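Local coordinates for protein RpfR (Cronobacter turicensis, PDB 6DGG) that folds as a PAS domain, a small sensory module of an antiparallel sheet flanked by helices, and holds lauric acid in its core, at residues L85-F90 with S105-T110; N7-I12 with R24-Y29. All coordinates share one frame; numbering follows the deposited sequence.

Contact 1: residues L85-F90 with S105-T110; sequences LFRNKF and SGTDIT. With DAO (lauric acid), chain B.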
loop_
_atom_site.group_PDB
_atom_site.type_symbol
_atom_site.label_atom_id
_atom_site.label_comp_id
_atom_site.label_asym_id
_atom_site.label_seq_id
_atom_site.Cartn_x
_atom_site.Cartn_y
_atom_site.Cartn_z
ATOM N N LEU A 85 2.529 5.348 -7.784
ATOM C CA LEU A 85 3.096 4.186 -8.451
ATOM C C LEU A 85 3.552 3.236 -7.362
ATOM O O LEU A 85 4.380 3.609 -6.528
ATOM C CB LEU A 85 4.318 4.567 -9.278
ATOM C CG LEU A 85 5.088 3.382 -9.908
ATOM C CD1 LEU A 85 4.376 2.928 -11.158
ATOM C CD2 LEU A 85 6.553 3.689 -10.212
ATOM N N PHE A 86 3.041 2.015 -7.386
ATOM C CA PHE A 86 3.468 0.982 -6.454
ATOM C C PHE A 86 4.273 -0.072 -7.197
ATOM O O PHE A 86 3.838 -0.580 -8.239
ATOM C CB PHE A 86 2.271 0.362 -5.738
ATOM C CG PHE A 86 1.737 1.211 -4.637
ATOM C CD1 PHE A 86 2.422 1.315 -3.437
ATOM C CD2 PHE A 86 0.560 1.923 -4.791
ATOM C CE1 PHE A 86 1.933 2.108 -2.416
ATOM C CE2 PHE A 86 0.085 2.725 -3.767
ATOM C CZ PHE A 86 0.771 2.810 -2.588
ATOM N N ARG A 87 5.473 -0.337 -6.692
ATOM C CA ARG A 87 6.312 -1.424 -7.160
ATOM C C ARG A 87 6.111 -2.562 -6.165
ATOM O O ARG A 87 6.464 -2.420 -4.988
ATOM C CB ARG A 87 7.775 -0.985 -7.179
ATOM C CG ARG A 87 8.048 0.353 -7.879
ATOM C CD ARG A 87 9.389 0.931 -7.434
ATOM N NE ARG A 87 9.641 2.300 -7.903
ATOM C CZ ARG A 87 9.103 3.392 -7.366
ATOM N NH1 ARG A 87 8.241 3.313 -6.353
ATOM N NH2 ARG A 87 9.421 4.579 -7.852
ATOM N N ASN A 88 5.550 -3.680 -6.631
ATOM C CA ASN A 88 5.043 -4.731 -5.757
ATOM C C ASN A 88 5.776 -6.045 -5.995
ATOM O O ASN A 88 5.953 -6.472 -7.140
ATOM C CB ASN A 88 3.544 -4.909 -5.998
ATOM C CG ASN A 88 2.723 -3.783 -5.396
ATOM O OD1 ASN A 88 3.255 -2.868 -4.764
ATOM N ND2 ASN A 88 1.420 -3.848 -5.589
ATOM N N LYS A 89 6.185 -6.694 -4.910
ATOM C CA LYS A 89 6.881 -7.967 -5.010
ATOM C C LYS A 89 6.739 -8.686 -3.678
ATOM O O LYS A 89 6.454 -8.068 -2.649
ATOM C CB LYS A 89 8.362 -7.769 -5.338
ATOM C CG LYS A 89 9.155 -7.082 -4.225
ATOM C CD LYS A 89 10.595 -6.854 -4.607
ATOM C CE LYS A 89 11.333 -6.097 -3.517
ATOM N NZ LYS A 89 10.841 -4.706 -3.364
ATOM N N PHE A 90 6.959 -9.994 -3.713
ATOM C CA PHE A 90 7.002 -10.775 -2.492
ATOM C C PHE A 90 8.260 -10.451 -1.701
ATOM O O PHE A 90 9.304 -10.102 -2.262
ATOM C CB PHE A 90 7.046 -12.265 -2.812
ATOM C CG PHE A 90 5.724 -12.849 -3.218
ATOM C CD1 PHE A 90 4.652 -12.862 -2.342
ATOM C CD2 PHE A 90 5.566 -13.413 -4.469
ATOM C CE1 PHE A 90 3.444 -13.419 -2.720
ATOM C CE2 PHE A 90 4.363 -13.961 -4.851
ATOM C CZ PHE A 90 3.303 -13.968 -3.971
ATOM N N SER A 105 5.987 -0.722 -2.623
ATOM C CA SER A 105 6.947 0.375 -2.570
ATOM C C SER A 105 6.418 1.505 -3.455
ATOM O O SER A 105 6.521 1.437 -4.689
ATOM C CB SER A 105 8.311 -0.133 -3.031
ATOM O OG SER A 105 9.265 0.906 -3.142
ATOM N N GLY A 106 5.873 2.543 -2.827
ATOM C CA GLY A 106 5.108 3.571 -3.523
ATOM C C GLY A 106 5.800 4.917 -3.645
ATOM O O GLY A 106 6.481 5.370 -2.724
ATOM N N THR A 107 5.584 5.555 -4.794
ATOM C CA THR A 107 5.993 6.928 -5.057
ATOM C C THR A 107 4.748 7.739 -5.400
ATOM O O THR A 107 3.907 7.292 -6.192
ATOM C CB THR A 107 6.977 6.985 -6.235
ATOM O OG1 THR A 107 8.128 6.193 -5.936
ATOM C CG2 THR A 107 7.424 8.421 -6.531
ATOM N N ASP A 108 4.622 8.920 -4.798
ATOM C CA ASP A 108 3.544 9.845 -5.152
ATOM C C ASP A 108 3.834 10.434 -6.534
ATOM O O ASP A 108 4.786 11.205 -6.702
ATOM C CB ASP A 108 3.443 10.932 -4.081
ATOM C CG ASP A 108 2.309 11.925 -4.319
ATOM O OD1 ASP A 108 1.716 11.932 -5.418
ATOM O OD2 ASP A 108 2.036 12.726 -3.389
ATOM N N ILE A 109 3.033 10.050 -7.526
ATOM C CA ILE A 109 3.222 10.482 -8.909
ATOM C C ILE A 109 2.149 11.483 -9.345
ATOM O O ILE A 109 1.971 11.719 -10.541
ATOM C CB ILE A 109 3.335 9.287 -9.874
ATOM C CG1 ILE A 109 2.014 8.508 -9.939
ATOM C CG2 ILE A 109 4.481 8.372 -9.433
ATOM C CD1 ILE A 109 1.919 7.536 -11.094
ATOM N N THR A 110 1.445 12.085 -8.394
ATOM C CA THR A 110 0.406 13.052 -8.722
ATOM C C THR A 110 1.006 14.230 -9.457
ATOM O O THR A 110 0.427 14.714 -10.436
ATOM C CB THR A 110 -0.294 13.613 -7.469
ATOM O OG1 THR A 110 -0.643 12.545 -6.578
ATOM C CG2 THR A 110 -1.563 14.374 -7.855
ATOM O OXT THR A 110 2.071 14.724 -9.048
HETATM O O1 DAO B . -3.438 -2.503 -6.633
HETATM O O2 DAO B . -2.006 -3.967 -7.365
HETATM C C1 DAO B . -2.464 -3.268 -6.415
HETATM C C2 DAO B . -1.886 -3.344 -4.991
HETATM C C3 DAO B . -1.667 -1.940 -4.389
HETATM C C4 DAO B . -1.439 -1.937 -2.861
HETATM C C5 DAO B . -1.097 -0.512 -2.385
HETATM C C6 DAO B . -0.969 -0.303 -0.856
HETATM C C7 DAO B . -1.596 1.067 -0.490
HETATM C C8 DAO B . -0.962 1.806 0.697
HETATM C C9 DAO B . -1.573 3.214 0.771
HETATM C C10 DAO B . -1.352 3.941 2.105
HETATM C C11 DAO B . -0.053 4.750 2.142
HETATM C C12 DAO B . -0.220 6.110 1.459
#

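Contact 2: residues N7-I12 with R24-Y29; sequences NSVIVI and RLSEEY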
loop_
_atom_site.group_PDB
_atom_site.type_symbol
_atom_site.label_atom_id
_atom_site.label_comp_id
_atom_site.label_asym_id
_atom_site.label_seq_id
_atom_site.Cartn_x
_atom_site.Cartn_y
_atom_site.Cartn_z
ATOM N N ASN A 7 11.659 8.606 0.807
ATOM C CA ASN A 7 10.992 9.213 -0.334
ATOM C C ASN A 7 9.792 8.407 -0.799
ATOM O O ASN A 7 9.151 8.778 -1.787
ATOM C CB ASN A 7 11.976 9.326 -1.498
ATOM C CG ASN A 7 13.292 9.906 -1.075
ATOM O OD1 ASN A 7 13.338 10.999 -0.524
ATOM N ND2 ASN A 7 14.371 9.156 -1.291
ATOM N N SER A 8 9.484 7.315 -0.119
ATOM C CA SER A 8 8.530 6.335 -0.596
ATOM C C SER A 8 7.575 5.977 0.526
ATOM O O SER A 8 7.945 5.992 1.699
ATOM C CB SER A 8 9.252 5.069 -1.016
ATOM O OG SER A 8 10.289 5.361 -1.931
ATOM N N VAL A 9 6.346 5.643 0.153
ATOM C CA VAL A 9 5.387 5.042 1.071
ATOM C C VAL A 9 5.542 3.531 0.970
ATOM O O VAL A 9 5.370 2.943 -0.105
ATOM C CB VAL A 9 3.950 5.504 0.775
ATOM C CG1 VAL A 9 3.816 6.987 1.073
ATOM C CG2 VAL A 9 3.536 5.215 -0.658
ATOM N N ILE A 10 5.956 2.912 2.069
ATOM C CA ILE A 10 6.298 1.495 2.109
ATOM C C ILE A 10 5.282 0.805 3.008
ATOM O O ILE A 10 5.214 1.083 4.209
ATOM C CB ILE A 10 7.731 1.278 2.628
ATOM C CG1 ILE A 10 8.738 2.044 1.760
ATOM C CG2 ILE A 10 8.070 -0.190 2.664
ATOM C CD1 ILE A 10 8.698 1.726 0.262
ATOM N N VAL A 11 4.488 -0.087 2.424
ATOM C CA VAL A 11 3.430 -0.798 3.128
ATOM C C VAL A 11 3.580 -2.278 2.808
ATOM O O VAL A 11 3.737 -2.656 1.641
ATOM C CB VAL A 11 2.045 -0.266 2.709
ATOM C CG1 VAL A 11 0.925 -1.007 3.432
ATOM C CG2 VAL A 11 1.948 1.245 2.980
ATOM N N ILE A 12 3.571 -3.115 3.844
ATOM C CA ILE A 12 3.662 -4.559 3.688
ATOM C C ILE A 12 2.297 -5.147 4.012
ATOM O O ILE A 12 1.680 -4.779 5.017
ATOM C CB ILE A 12 4.766 -5.150 4.576
ATOM C CG1 ILE A 12 6.105 -4.492 4.227
ATOM C CG2 ILE A 12 4.841 -6.666 4.408
ATOM C CD1 ILE A 12 7.262 -4.948 5.095
ATOM N N ARG A 24 6.960 5.789 7.923
ATOM C CA ARG A 24 6.706 7.134 8.431
ATOM C C ARG A 24 6.079 8.031 7.371
ATOM O O ARG A 24 5.209 8.854 7.682
ATOM C CB ARG A 24 7.995 7.750 8.965
ATOM C CG ARG A 24 7.787 9.061 9.690
ATOM C CD ARG A 24 9.052 9.490 10.435
ATOM N NE ARG A 24 9.450 8.531 11.465
ATOM C CZ ARG A 24 10.505 8.677 12.263
ATOM N NH1 ARG A 24 11.285 9.747 12.157
ATOM N NH2 ARG A 24 10.779 7.752 13.172
ATOM N N LEU A 25 6.512 7.915 6.116
ATOM C CA LEU A 25 5.902 8.750 5.090
ATOM C C LEU A 25 4.440 8.376 4.880
ATOM O O LEU A 25 3.608 9.250 4.613
ATOM C CB LEU A 25 6.699 8.674 3.786
ATOM C CG LEU A 25 6.294 9.685 2.706
ATOM C CD1 LEU A 25 6.370 11.131 3.213
ATOM C CD2 LEU A 25 7.148 9.554 1.448
ATOM N N SER A 26 4.106 7.090 5.027
ATOM C CA SER A 26 2.708 6.673 4.998
ATOM C C SER A 26 1.918 7.345 6.113
ATOM O O SER A 26 0.785 7.791 5.901
ATOM C CB SER A 26 2.604 5.154 5.116
ATOM O OG SER A 26 3.258 4.510 4.034
ATOM N N GLU A 27 2.505 7.429 7.313
ATOM C CA GLU A 27 1.864 8.137 8.414
ATOM C C GLU A 27 1.640 9.601 8.065
ATOM O O GLU A 27 0.574 10.154 8.340
ATOM C CB GLU A 27 2.716 8.024 9.684
ATOM C CG GLU A 27 2.953 6.595 10.165
ATOM C CD GLU A 27 3.784 6.525 11.424
ATOM O OE1 GLU A 27 4.537 7.486 11.712
ATOM O OE2 GLU A 27 3.695 5.513 12.151
ATOM N N GLU A 28 2.640 10.255 7.462
ATOM C CA GLU A 28 2.507 11.674 7.147
ATOM C C GLU A 28 1.392 11.923 6.133
ATOM O O GLU A 28 0.635 12.896 6.256
ATOM C CB GLU A 28 3.845 12.229 6.668
ATOM C CG GLU A 28 4.906 12.264 7.763
ATOM C CD GLU A 28 6.289 12.620 7.240
ATOM O OE1 GLU A 28 6.385 13.207 6.142
ATOM O OE2 GLU A 28 7.281 12.306 7.930
ATOM N N TYR A 29 1.254 11.044 5.134
ATOM C CA TYR A 29 0.212 11.231 4.126
ATOM C C TYR A 29 -1.186 11.017 4.691
ATOM O O TYR A 29 -2.143 11.631 4.208
ATOM C CB TYR A 29 0.417 10.266 2.956
ATOM C CG TYR A 29 1.248 10.833 1.828
ATOM C CD1 TYR A 29 0.677 11.663 0.867
ATOM C CD2 TYR A 29 2.594 10.534 1.711
ATOM C CE1 TYR A 29 1.432 12.191 -0.166
ATOM C CE2 TYR A 29 3.358 11.059 0.687
ATOM C CZ TYR A 29 2.768 11.878 -0.258
ATOM O OH TYR A 29 3.516 12.408 -1.288
#

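Contact 1: residues L85-F90 with S105-T110
Phe86 lies across from Gly106 as a non-hydrogen-bonded pair of an antiparallel beta hairpin, built from strands 80-90 and 102-108 of the PAS sheet, a worked example of a strand pair with two unlike faces. The inner face is tightly packed. CD1 of Phe86 comes within 3.5 Å of Gly106 CA, possible because glycine has no side chain there. With CG anti to the carbonyl carbon (chi1 -78°), the ring turns one face to lauric acid, whose C5 sits over the ring centre, 3.6 Å above its plane. Val71 and Ile75 of the edge strand 69-77 and Cys104 also pack on this ring.

The opposite face, with Leu85, Arg87, Ser105 and Thr107, is partly exposed and looser in apolar packing, and polar bonds do the work. The extended chain of Arg87 brings its guanidinium obliquely across Thr107, while Leu85 CD2 rests over one face of that group. NH1 and NH2 of Arg87 both donate hydrogen bonds end-on to Thr107 OG1, NH2 at 2.8 Å, and the hydroxyl oxygen lies close to the guanidinium plane. Leu85 CB touches Ile109 CG2 at 3.8 Å. Ser105 O accepts two donors from one residue: Arg87 N at 2.9 Å, almost straight at 175°, and, from the other face of its carbonyl plane, Arg87 NH1 at 3.0 Å.

Contact 2: residues N7-I12 with R24-Y29
Val9 meets three side chains of helix 24-30, Leu25, Ser26 and Tyr29, where that helix passes the first strand of the PAS sheet at 106°, the segment axes 6.8 Å apart at their closest. Apolar contacts come first. CG1 of Val9, beside its own backbone N (chi1 -67°), approaches Tyr29 CD2 at 3.8 Å, the two side chains crossing at about a right angle. The same methyl lies 4.0 Å from Leu25 CG, which itself abuts the edge of the tyrosine ring, so one branch of the valine serves two residues a helical turn apart.

A second group sets side chain against backbone. Leu25 CD2 reaches Ser8 N, 3.6 Å away, and Leu25 CB lies 3.6 Å from Ser8 O.

The third kind sets a polar atom among valine carbons. Ser26 OG is 3.5 Å from Val9 CB and 3.7 Å from Val11 CG2; its hydrogen bond is with Asn23 OD1, just ahead of the helix. Asn23 also bonds Ser8 O and Ile10 N, linking segment 7-12 to the helix start. Val11 and Ser26 both touch the bound lauric acid, so this junction of strand and helix forms part of the pocket wall.

Strand 9-13 lies between strands 19-22 and 102-108 in the sheet, and helix 24-30 follows directly on strand 19-22, while Phe84 of strand 80-90 touches Val9 and meets the Tyr29 ring edge-to-face.

The two contacts, their centres 10 Å apart, are joined through one sheet, in which strand 9-13 of contact 2 runs beside strand 102-108 of contact 1. Gly106 N and Val9 O are 2.8 Å apart, a probable hydrogen bond between these strands, and Gly106 O packs against Ser8 CB at 3.3 Å. A second tie joins the helix to the end of the hairpin: Tyr29 OH and Asp108 OD2 lie 2.6 Å apart, and the same carboxylate oxygen makes a salt bridge to Arg82. Both contacts also line the lauric acid pocket, contact 1 through Phe86 and Asn88, contact 2 through Val11 and Ser26.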